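Local coordinates for protein NalD (Pseudomonas aeruginosa PAO1, PDB 5DAJ) that acts as the secondary repressor of the MexAB-OprM multidrug efflux pump, probably by binding promoter DNA as a TetR-family dimer, with repression relieved by novobiocin, at residues Ser29-Leu33 with Glu34-Arg38. Residues are numbered along the deposited sequence; the frame is centred on the assembly and turned at random.
Sequences SHTSL and EQIAR
Ser32 and Gln35 grip each other at the start of helix 33-40. The hydroxyl OG of Ser32 accepts from Gln35 N at 3.0 Å, capping an N-H of the first helical turn, where no preceding turn supplies a carbonyl. In return Ser32 N donates to Gln35 OE1 at 2.8 Å, with an N-H...O angle of 162°, in the carbonyl plane of the Gln35 amide. A chi1 of 70° sets Ser32 OG between its own backbone N and carbonyl carbon, from where it also donates a weak hydrogen bond to Gln35 OE1. This is a capping box: serine supplies a short hydroxyl at the N-cap, and glutamine, extended beyond CG, reaches back to the backbone. The box lies at the N-terminus of the first helix of the predicted helix-turn-helix of this TetR-type domain. Regular helical bonding follows, with Ile36 N donating to Ser32 O (3.1 Å) and Ala37 N to Leu33 O (3.0 Å). Threonine serves two sides: Thr31 CG2 packs 3.7 Å from Ile36 CG1, the side chains crossing at about a right angle, while Thr31 OG1 hydrogen-bonds to Gly27 O. Branched, apolar Leu33 packs on Val47 and Tyr48 of helix 44-51, where small Ala37 meets Val47.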
loop_
_atom_site.group_PDB
_atom_site.type_symbol
_atom_site.label_atom_id
_atom_site.label_comp_id
_atom_site.label_asym_id
_atom_site.label_seq_id
_atom_site.Cartn_x
_atom_site.Cartn_y
_atom_site.Cartn_z
ATOM N N SER A 29 6.696 -16.193 3.495
ATOM C CA SER A 29 6.025 -17.507 3.465
ATOM C C SER A 29 6.996 -18.649 3.177
ATOM O O SER A 29 7.030 -19.650 3.894
ATOM C CB SER A 29 4.929 -17.523 2.397
ATOM O OG SER A 29 3.841 -16.720 2.796
ATOM N N HIS A 30 7.775 -18.467 2.115
ATOM C CA HIS A 30 8.772 -19.445 1.654
ATOM C C HIS A 30 10.098 -19.410 2.436
ATOM O O HIS A 30 11.061 -20.066 2.041
ATOM C CB HIS A 30 9.033 -19.253 0.145
ATOM C CG HIS A 30 7.846 -19.564 -0.715
ATOM N ND1 HIS A 30 7.243 -20.805 -0.736
ATOM C CD2 HIS A 30 7.154 -18.796 -1.592
ATOM C CE1 HIS A 30 6.231 -20.786 -1.585
ATOM N NE2 HIS A 30 6.156 -19.579 -2.117
ATOM N N THR A 31 10.148 -18.644 3.527
ATOM C CA THR A 31 11.303 -18.609 4.425
ATOM C C THR A 31 10.921 -19.199 5.780
ATOM O O THR A 31 10.041 -18.681 6.477
ATOM C CB THR A 31 11.834 -17.180 4.647
ATOM O OG1 THR A 31 12.172 -16.605 3.383
ATOM C CG2 THR A 31 13.087 -17.189 5.537
ATOM N N SER A 32 11.613 -20.269 6.151
ATOM C CA SER A 32 11.384 -20.954 7.416
ATOM C C SER A 32 12.391 -20.512 8.470
ATOM O O SER A 32 13.417 -19.892 8.163
ATOM C CB SER A 32 11.507 -22.464 7.215
ATOM O OG SER A 32 12.853 -22.820 6.962
ATOM N N LEU A 33 12.086 -20.841 9.718
ATOM C CA LEU A 33 12.985 -20.545 10.831
ATOM C C LEU A 33 14.248 -21.404 10.746
ATOM O O LEU A 33 15.321 -20.966 11.167
ATOM C CB LEU A 33 12.281 -20.747 12.178
ATOM C CG LEU A 33 11.106 -19.796 12.448
ATOM C CD1 LEU A 33 10.317 -20.226 13.673
ATOM C CD2 LEU A 33 11.560 -18.364 12.602
ATOM N N GLU A 34 14.101 -22.626 10.228
ATOM C CA GLU A 34 15.234 -23.534 9.989
ATOM C C GLU A 34 16.226 -22.920 9.000
ATOM O O GLU A 34 17.427 -22.868 9.257
ATOM C CB GLU A 34 14.743 -24.892 9.478
ATOM C CG GLU A 34 15.850 -25.937 9.333
ATOM C CD GLU A 34 15.331 -27.340 9.040
ATOM O OE1 GLU A 34 14.266 -27.468 8.391
ATOM O OE2 GLU A 34 15.998 -28.319 9.454
ATOM N N GLN A 35 15.697 -22.423 7.892
ATOM C CA GLN A 35 16.496 -21.753 6.853
ATOM C C GLN A 35 17.208 -20.497 7.360
ATOM O O GLN A 35 18.346 -20.212 6.971
ATOM C CB GLN A 35 15.619 -21.382 5.666
ATOM C CG GLN A 35 15.186 -22.578 4.838
ATOM C CD GLN A 35 14.076 -22.252 3.851
ATOM O OE1 GLN A 35 13.170 -21.477 4.152
ATOM N NE2 GLN A 35 14.121 -22.873 2.682
ATOM N N ILE A 36 16.527 -19.744 8.219
ATOM C CA ILE A 36 17.106 -18.540 8.840
ATOM C C ILE A 36 18.283 -18.917 9.732
ATOM O O ILE A 36 19.344 -18.296 9.671
ATOM C CB ILE A 36 16.053 -17.757 9.653
ATOM C CG1 ILE A 36 15.054 -17.094 8.697
ATOM C CG2 ILE A 36 16.698 -16.677 10.522
ATOM C CD1 ILE A 36 13.751 -16.679 9.352
ATOM N N ALA A 37 18.060 -19.924 10.573
ATOM C CA ALA A 37 19.080 -20.431 11.489
ATOM C C ALA A 37 20.345 -20.845 10.743
ATOM O O ALA A 37 21.454 -20.455 11.117
ATOM C CB ALA A 37 18.538 -21.615 12.274
ATOM N N ARG A 38 20.151 -21.614 9.678
ATOM C CA ARG A 38 21.252 -22.093 8.847
ATOM C C ARG A 38 22.022 -20.943 8.209
ATOM O O ARG A 38 23.247 -20.900 8.275
ATOM C CB ARG A 38 20.749 -23.061 7.783
ATOM C CG ARG A 38 21.837 -23.903 7.128
ATOM C CD ARG A 38 21.292 -25.124 6.398
ATOM N NE ARG A 38 20.333 -24.734 5.360
ATOM C CZ ARG A 38 19.008 -24.940 5.380
ATOM N NH1 ARG A 38 18.399 -25.578 6.387
ATOM N NH2 ARG A 38 18.276 -24.506 4.355
#